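Local coordinates for protein (lectin) (Hyacinthoides hispanica, PDB 1B2P) that probably acts as a mannose-specific plant lectin, a bulb protein that recognises and binds mannose-containing carbohydrates, at residues Q15-A19 with C63-L67; P69-L73 with Q85-K91; S22-L26 with L97-P101. All blocks are in the same frame, centred on the assembly; numbering follows the deposited sequence.

Interaction 1: residues Q15-A19 with C63-L67; sequences QILHA and CRAVL
Ile16 carries CG1 beside its own backbone N and CG2 anti to it (chi1 -69°), which lays one branch beside Val66 and brings the other to the root of Arg64. CG1 of Ile16 runs alongside CG1 of Val66 at 4.1 Å, both side chains pointing the same way, and CG2 of Ile16 reaches the CB of Arg64 at 3.9 Å. Beyond CB, Arg64 tucks CG between its N and its carbonyl carbon (chi1 62°), and the extended chain leads away from strand 16-18, its NH1 making a weak hydrogen bond to Thr77 O. The same CG2 of Ile16 sits 3.7 Å above the centre of the His18 ring, covering one face.

The backbones run antiparallel, 173° between strand directions, and strand 16-18 forms the edge of a four-stranded sheet of the beta-prism II fold. Leu17 and Ala65 are a hydrogen-bonded pair: the distances from Leu17 N to Ala65 O and from Ala65 N to Leu17 O are both 2.8 Å, and both bonds are nearly straight. On that face the CB atoms of Leu17 and Ala65 stand 4.2 Å apart, and Ala65 also packs on Met36. Beyond this pair, water 2 takes the N-H of Ala19 and donates to Cys63 O, while Leu67 N donates to water 1. A disulfide ties Cys63, at the start of strand 64-67, to Cys40.

Two direct bonds at the middle and water 2 at the Ala19/Cys63 end imply a short pairing whose hold comes from the reciprocal backbone bonds of the buried Leu17-Ala65 pair, supplemented by apolar contact on both faces.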
loop_
_atom_site.group_PDB
_atom_site.type_symbol
_atom_site.label_atom_id
_atom_site.label_comp_id
_atom_site.label_asym_id
_atom_site.label_seq_id
_atom_site.Cartn_x
_atom_site.Cartn_y
_atom_site.Cartn_z
ATOM N N GLN A 15 -7.499 10.517 -12.938
ATOM C CA GLN A 15 -8.448 11.555 -13.255
ATOM C C GLN A 15 -9.735 10.937 -13.951
ATOM O O GLN A 15 -10.590 11.758 -14.295
ATOM C CB GLN A 15 -7.956 12.626 -14.230
ATOM C CG GLN A 15 -6.699 13.330 -13.631
ATOM C CD GLN A 15 -6.031 14.296 -14.640
ATOM O OE1 GLN A 15 -4.802 14.670 -14.418
ATOM N NE2 GLN A 15 -6.731 14.859 -15.516
ATOM N N ILE A 16 -9.706 9.673 -14.019
ATOM C CA ILE A 16 -10.988 9.116 -14.646
ATOM C C ILE A 16 -11.050 7.778 -13.980
ATOM O O ILE A 16 -10.065 7.064 -13.675
ATOM C CB ILE A 16 -10.675 8.812 -16.136
ATOM C CG1 ILE A 16 -10.459 10.109 -16.938
ATOM C CG2 ILE A 16 -11.936 8.033 -16.622
ATOM C CD1 ILE A 16 -10.306 9.841 -18.461
ATOM N N LEU A 17 -12.321 7.347 -13.640
ATOM C CA LEU A 17 -12.542 5.946 -13.280
ATOM C C LEU A 17 -13.290 5.268 -14.467
ATOM O O LEU A 17 -14.404 5.718 -14.679
ATOM C CB LEU A 17 -13.478 5.949 -12.090
ATOM C CG LEU A 17 -12.999 6.032 -10.672
ATOM C CD1 LEU A 17 -14.175 5.589 -9.764
ATOM C CD2 LEU A 17 -11.782 5.162 -10.373
ATOM N N HIS A 18 -12.542 4.438 -15.111
ATOM C CA HIS A 18 -13.193 3.720 -16.240
ATOM C C HIS A 18 -13.920 2.583 -15.569
ATOM O O HIS A 18 -13.879 2.190 -14.436
ATOM C CB HIS A 18 -12.051 3.085 -17.094
ATOM C CG HIS A 18 -11.231 4.128 -17.782
ATOM N ND1 HIS A 18 -11.675 4.829 -18.879
ATOM C CD2 HIS A 18 -9.992 4.610 -17.489
ATOM C CE1 HIS A 18 -10.767 5.707 -19.258
ATOM N NE2 HIS A 18 -9.740 5.577 -18.438
ATOM N N ALA A 19 -14.802 1.938 -16.453
ATOM C CA ALA A 19 -15.577 0.814 -15.983
ATOM C C ALA A 19 -14.781 -0.290 -15.351
ATOM O O ALA A 19 -13.670 -0.670 -15.848
ATOM C CB ALA A 19 -16.324 0.178 -17.226
ATOM N N CYS A 63 -19.187 3.213 -19.528
ATOM C CA CYS A 63 -19.267 4.505 -18.827
ATOM C C CYS A 63 -17.919 4.792 -18.034
ATOM O O CYS A 63 -17.201 3.892 -17.695
ATOM C CB CYS A 63 -20.444 4.580 -17.765
ATOM S SG CYS A 63 -21.990 4.265 -18.823
ATOM N N ARG A 64 -17.844 6.092 -17.855
ATOM C CA ARG A 64 -16.642 6.547 -16.982
ATOM C C ARG A 64 -17.111 7.602 -16.066
ATOM O O ARG A 64 -18.089 8.305 -16.331
ATOM C CB ARG A 64 -15.545 7.087 -17.919
ATOM C CG ARG A 64 -15.980 8.287 -18.724
ATOM C CD ARG A 64 -14.859 8.641 -19.775
ATOM N NE ARG A 64 -15.117 9.902 -20.464
ATOM C CZ ARG A 64 -15.925 9.940 -21.568
ATOM N NH1 ARG A 64 -16.559 8.845 -22.010
ATOM N NH2 ARG A 64 -16.087 11.123 -22.144
ATOM N N ALA A 65 -16.365 7.752 -14.927
ATOM C CA ALA A 65 -16.640 8.897 -14.058
ATOM C C ALA A 65 -15.397 9.874 -14.097
ATOM O O ALA A 65 -14.319 9.312 -14.031
ATOM C CB ALA A 65 -16.887 8.342 -12.648
ATOM N N VAL A 66 -15.854 11.121 -14.172
ATOM C CA VAL A 66 -14.728 12.131 -14.220
ATOM C C VAL A 66 -15.135 13.218 -13.284
ATOM O O VAL A 66 -16.296 13.566 -13.074
ATOM C CB VAL A 66 -14.567 12.624 -15.645
ATOM C CG1 VAL A 66 -14.281 11.397 -16.504
ATOM C CG2 VAL A 66 -15.820 13.279 -16.123
ATOM N N LEU A 67 -14.104 13.933 -12.727
ATOM C CA LEU A 67 -14.359 15.093 -11.894
ATOM C C LEU A 67 -13.982 16.327 -12.673
ATOM O O LEU A 67 -12.847 16.416 -13.127
ATOM C CB LEU A 67 -13.506 14.909 -10.597
ATOM C CG LEU A 67 -13.783 16.074 -9.662
ATOM C CD1 LEU A 67 -15.203 16.195 -9.072
ATOM C CD2 LEU A 67 -12.817 15.885 -8.459
HETATM O O HOH W 1 -11.346 13.697 -13.090
HETATM O O HOH W 2 -15.099 2.843 -19.233
#

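Interaction 2: residues P69-L73 with Q85-K91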
loop_
_atom_site.group_PDB
_atom_site.type_symbol
_atom_site.label_atom_id
_atom_site.label_comp_id
_atom_site.label_asym_id
_atom_site.label_seq_id
_atom_site.Cartn_x
_atom_site.Cartn_y
_atom_site.Cartn_z
ATOM N N PRO A 69 -13.544 20.397 -13.987
ATOM C CA PRO A 69 -12.698 21.385 -13.315
ATOM C C PRO A 69 -13.540 22.360 -12.506
ATOM O O PRO A 69 -12.863 23.241 -11.905
ATOM C CB PRO A 69 -12.088 22.207 -14.503
ATOM C CG PRO A 69 -12.280 21.294 -15.662
ATOM C CD PRO A 69 -13.302 20.249 -15.449
ATOM N N ASP A 70 -14.840 22.227 -12.433
ATOM C CA ASP A 70 -15.622 23.092 -11.529
ATOM C C ASP A 70 -16.077 22.200 -10.353
ATOM O O ASP A 70 -17.088 22.682 -9.737
ATOM C CB ASP A 70 -16.823 23.638 -12.275
ATOM C CG ASP A 70 -17.749 22.670 -12.942
ATOM O OD1 ASP A 70 -17.500 21.482 -13.002
ATOM O OD2 ASP A 70 -18.801 23.050 -13.539
ATOM N N GLY A 71 -15.570 21.002 -10.196
ATOM C CA GLY A 71 -15.867 20.243 -8.950
ATOM C C GLY A 71 -17.114 19.357 -9.177
ATOM O O GLY A 71 -17.567 18.772 -8.187
ATOM N N VAL A 72 -17.698 19.337 -10.349
ATOM C CA VAL A 72 -18.896 18.444 -10.572
ATOM C C VAL A 72 -18.473 17.109 -10.960
ATOM O O VAL A 72 -17.638 16.907 -11.927
ATOM C CB VAL A 72 -19.777 19.041 -11.685
ATOM C CG1 VAL A 72 -20.904 18.086 -12.096
ATOM C CG2 VAL A 72 -20.226 20.421 -11.247
ATOM N N LEU A 73 -18.899 16.043 -10.316
ATOM C CA LEU A 73 -18.599 14.690 -10.710
ATOM C C LEU A 73 -19.643 14.210 -11.718
ATOM O O LEU A 73 -20.806 14.528 -11.526
ATOM C CB LEU A 73 -18.763 13.792 -9.455
ATOM C CG LEU A 73 -18.609 12.292 -9.643
ATOM C CD1 LEU A 73 -17.186 11.950 -10.060
ATOM C CD2 LEU A 73 -18.965 11.586 -8.308
ATOM N N GLN A 85 -24.941 13.893 -12.853
ATOM C CA GLN A 85 -23.891 14.837 -12.363
ATOM C C GLN A 85 -24.207 15.202 -10.963
ATOM O O GLN A 85 -25.404 15.324 -10.591
ATOM C CB GLN A 85 -23.867 16.048 -13.312
ATOM C CG GLN A 85 -25.157 16.844 -13.371
ATOM C CD GLN A 85 -24.986 17.857 -14.529
ATOM O OE1 GLN A 85 -24.754 17.502 -15.688
ATOM N NE2 GLN A 85 -25.020 19.117 -14.140
ATOM N N SER A 86 -23.150 15.503 -10.200
ATOM C CA SER A 86 -23.474 15.968 -8.822
ATOM C C SER A 86 -24.044 17.329 -9.016
ATOM O O SER A 86 -23.858 18.188 -9.852
ATOM C CB SER A 86 -22.151 15.882 -7.970
ATOM O OG SER A 86 -21.162 16.725 -8.594
ATOM N N PRO A 87 -24.787 17.827 -7.962
ATOM C CA PRO A 87 -25.656 18.960 -8.122
ATOM C C PRO A 87 -25.080 20.272 -7.806
ATOM O O PRO A 87 -25.851 21.257 -7.848
ATOM C CB PRO A 87 -26.724 18.625 -7.022
ATOM C CG PRO A 87 -26.011 17.861 -5.974
ATOM C CD PRO A 87 -25.054 16.989 -6.744
ATOM N N VAL A 88 -23.825 20.445 -7.352
ATOM C CA VAL A 88 -23.272 21.724 -7.000
ATOM C C VAL A 88 -21.941 21.898 -7.685
ATOM O O VAL A 88 -21.122 21.021 -7.724
ATOM C CB VAL A 88 -23.114 21.966 -5.486
ATOM C CG1 VAL A 88 -22.822 20.672 -4.856
ATOM C CG2 VAL A 88 -22.133 22.996 -4.918
ATOM N N ALA A 89 -21.833 23.115 -8.235
ATOM C CA ALA A 89 -20.603 23.427 -8.943
ATOM C C ALA A 89 -19.846 24.543 -8.245
ATOM O O ALA A 89 -20.481 25.384 -7.549
ATOM C CB ALA A 89 -20.839 23.954 -10.385
ATOM N N GLY A 90 -18.537 24.589 -8.396
ATOM C CA GLY A 90 -17.752 25.710 -7.916
ATOM C C GLY A 90 -16.977 26.433 -9.032
ATOM O O GLY A 90 -17.235 26.115 -10.222
ATOM N N LYS A 91 -16.126 27.383 -8.631
ATOM C CA LYS A 91 -15.376 28.077 -9.697
ATOM C C LYS A 91 -14.390 27.101 -10.354
ATOM O O LYS A 91 -13.991 26.062 -9.778
ATOM C CB LYS A 91 -14.545 29.259 -9.211
ATOM C CG LYS A 91 -13.630 28.932 -8.056
ATOM C CD LYS A 91 -13.045 30.268 -7.482
ATOM C CE LYS A 91 -11.589 29.975 -7.119
ATOM N NZ LYS A 91 -10.757 31.211 -6.952
HETATM O O HOH W 3 -20.117 18.635 -6.992
#
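Val72 spreads its two methyls over the opposing loop: CG2 meets the CB of Ala89 at 3.7 Å, and CG1 lies against the CB of Gln85 at 3.8 Å. In this beta-prism II lectin fold the contact joins the turn leading into strand 73-76 to the segment leaving strand 82-85, at the end of one antiparallel sheet. The chi1 of 172° accounts for the split, since it sets CG1 opposite the backbone N and turns CG2 toward Ala89 and the carbonyl of Val88.

Where the sheet ends, a side chain replaces a main-chain acceptor. Ser86 N donates to Leu73 O at 2.9 Å, but the return bond from Leu73 N goes to Ser86 OG, also at 2.9 Å, so the serine hydroxyl prolongs the strand pairing for one step. Its chi1 of 59° puts OG where the N-H of Leu73 points at it. At the other end Gly90 N reaches Asp70 O at 2.7 Å in an almost straight bond (171°). The Asp70 carboxylate turns back on its own loop, where OD1 accepts a weak bond from Val72 N, and Gly71 between them has a positive phi.

Outside the two segments, Trp113 of the second subunit packs on Ser86 and Pro87, and Leu112 of that subunit on Val88, so one side of the contact belongs to the subunit interface.

Water 3 bridges the two segments with three bonds: it accepts from Ser86 OG at 2.7 Å and donates to Gly71 O at 2.8 Å and to Val88 O at 2.7 Å.

Interaction 3: residues S22-L26 with L97-P101; sequences SLEIL and LVLQP
Leu99, Ile25 and Leu23 carry most of the buried surface where strands 22-27 and 95-99, from two different sheets of the beta-prism II fold, face each other; Leu23 and Leu99 are buried in the interior, Ile25 only partly covered. The short axes are 7.9 Å apart at closest and inclined by 41°, and no hydrogen bond links the segments, so the join is made by van der Waals packing of side chains on each other and on backbone.

Leu99 is the central piece. With CG set opposite its backbone N (chi1 173°), it sends CD2 past Leu23, whose side chain runs the other way; CD2 ends 3.9 Å from the CB of Leu23. The CG of Leu99 also lies 4.1 Å from CG1 of Ile25. Leu23 continues the contact along the strand, its CD1 touching CD2 of Leu97 at 3.6 Å, and Ile4 packs on both Leu23 and Leu97.

The Gln100 amide hydrogen-bonds Tyr108 through OE1, consistent with the QxDxNxVxY mannose-site signature of this family. Only its backbone meets Ile25, and closely: CD1 of Ile25 lies 3.3 Å from Gln100 O.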
loop_
_atom_site.group_PDB
_atom_site.type_symbol
_atom_site.label_atom_id
_atom_site.label_comp_id
_atom_site.label_asym_id
_atom_site.label_seq_id
_atom_site.Cartn_x
_atom_site.Cartn_y
_atom_site.Cartn_z
ATOM N N SER A 22 -11.956 1.330 -9.455
ATOM C CA SER A 22 -12.656 1.763 -8.177
ATOM C C SER A 22 -11.652 2.532 -7.327
ATOM O O SER A 22 -10.417 2.427 -7.543
ATOM C CB SER A 22 -13.153 0.594 -7.413
ATOM O OG SER A 22 -12.056 -0.291 -7.060
ATOM N N LEU A 23 -12.175 3.261 -6.386
ATOM C CA LEU A 23 -11.373 3.664 -5.203
ATOM C C LEU A 23 -11.654 2.639 -4.149
ATOM O O LEU A 23 -12.759 2.089 -4.063
ATOM C CB LEU A 23 -11.882 5.003 -4.687
ATOM C CG LEU A 23 -11.876 6.163 -5.694
ATOM C CD1 LEU A 23 -12.223 7.495 -5.060
ATOM C CD2 LEU A 23 -10.484 6.311 -6.354
ATOM N N GLU A 24 -10.680 2.388 -3.271
ATOM C CA GLU A 24 -10.904 1.352 -2.244
ATOM C C GLU A 24 -10.069 1.701 -1.024
ATOM O O GLU A 24 -8.836 1.914 -1.206
ATOM C CB GLU A 24 -10.540 -0.031 -2.718
ATOM C CG GLU A 24 -10.562 -1.144 -1.694
ATOM C CD GLU A 24 -10.161 -2.460 -2.318
ATOM O OE1 GLU A 24 -8.925 -2.670 -2.457
ATOM O OE2 GLU A 24 -11.042 -3.164 -2.761
ATOM N N ILE A 25 -10.695 1.636 0.159
ATOM C CA ILE A 25 -9.853 1.667 1.339
ATOM C C ILE A 25 -10.427 0.644 2.352
ATOM O O ILE A 25 -11.543 0.159 2.165
ATOM C CB ILE A 25 -9.983 3.014 2.004
ATOM C CG1 ILE A 25 -11.380 3.408 2.463
ATOM C CG2 ILE A 25 -9.406 4.130 1.077
ATOM C CD1 ILE A 25 -11.441 4.686 3.286
ATOM N N LEU A 26 -9.663 0.439 3.445
ATOM C CA LEU A 26 -10.139 -0.488 4.472
ATOM C C LEU A 26 -10.453 0.268 5.759
ATOM O O LEU A 26 -9.732 1.219 6.094
ATOM C CB LEU A 26 -8.951 -1.443 4.740
ATOM C CG LEU A 26 -8.826 -2.774 4.067
ATOM C CD1 LEU A 26 -9.040 -2.613 2.578
ATOM C CD2 LEU A 26 -7.474 -3.427 4.482
ATOM N N LEU A 97 -11.773 14.407 -5.223
ATOM C CA LEU A 97 -12.823 13.581 -4.583
ATOM C C LEU A 97 -12.140 12.558 -3.749
ATOM O O LEU A 97 -11.207 11.869 -4.139
ATOM C CB LEU A 97 -13.696 12.956 -5.713
ATOM C CG LEU A 97 -14.719 11.922 -5.158
ATOM C CD1 LEU A 97 -15.889 11.851 -6.203
ATOM C CD2 LEU A 97 -14.074 10.540 -5.031
ATOM N N VAL A 98 -12.557 12.390 -2.442
ATOM C CA VAL A 98 -11.850 11.463 -1.587
ATOM C C VAL A 98 -12.835 10.426 -0.977
ATOM O O VAL A 98 -13.876 10.925 -0.508
ATOM C CB VAL A 98 -11.252 12.258 -0.359
ATOM C CG1 VAL A 98 -10.422 11.354 0.529
ATOM C CG2 VAL A 98 -10.418 13.476 -0.912
ATOM N N LEU A 99 -12.441 9.182 -1.037
ATOM C CA LEU A 99 -13.201 8.141 -0.246
ATOM C C LEU A 99 -12.462 8.138 1.091
ATOM O O LEU A 99 -11.319 7.766 1.243
ATOM C CB LEU A 99 -12.976 6.812 -1.016
ATOM C CG LEU A 99 -13.545 5.578 -0.234
ATOM C CD1 LEU A 99 -15.027 5.776 0.042
ATOM C CD2 LEU A 99 -13.295 4.323 -1.084
ATOM N N GLN A 100 -13.293 8.485 2.120
ATOM C CA GLN A 100 -12.667 8.762 3.482
ATOM C C GLN A 100 -12.870 7.649 4.436
ATOM O O GLN A 100 -13.795 6.815 4.293
ATOM C CB GLN A 100 -13.457 9.926 4.096
ATOM C CG GLN A 100 -13.317 11.173 3.154
ATOM C CD GLN A 100 -13.810 12.427 3.744
ATOM O OE1 GLN A 100 -13.429 13.527 3.295
ATOM N NE2 GLN A 100 -14.774 12.475 4.703
ATOM N N PRO A 101 -12.018 7.557 5.492
ATOM C CA PRO A 101 -12.149 6.448 6.430
ATOM C C PRO A 101 -13.501 6.527 7.121
ATOM O O PRO A 101 -13.871 5.413 7.588
ATOM C CB PRO A 101 -11.079 6.850 7.498
ATOM C CG PRO A 101 -9.984 7.496 6.609
ATOM C CD PRO A 101 -10.753 8.359 5.630
#

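How the interactions relate
Interaction 1 ties strand 16-18 to strand 64-67 within one four-stranded sheet, and interaction 2 closes loops at the end of that sheet, the centres about 15 Å apart. Interaction 3 joins the other two sheets, about 15 Å from interaction 1 and about 19 Å from interaction 2 between centres, across the chain's centre from the latter. Along the chain, interactions 1 and 3 alternate, and interaction 2 falls between the halves of interaction 3. Leucines connect them: Leu67 packs on Val72 and on Leu97, and Leu73 CD2 lies 3.7 Å from Leu97 CD1. The three sheets thus share one apolar interior, while interactions 2 and 3 both also pack against the second subunit, and interaction 3 against the third.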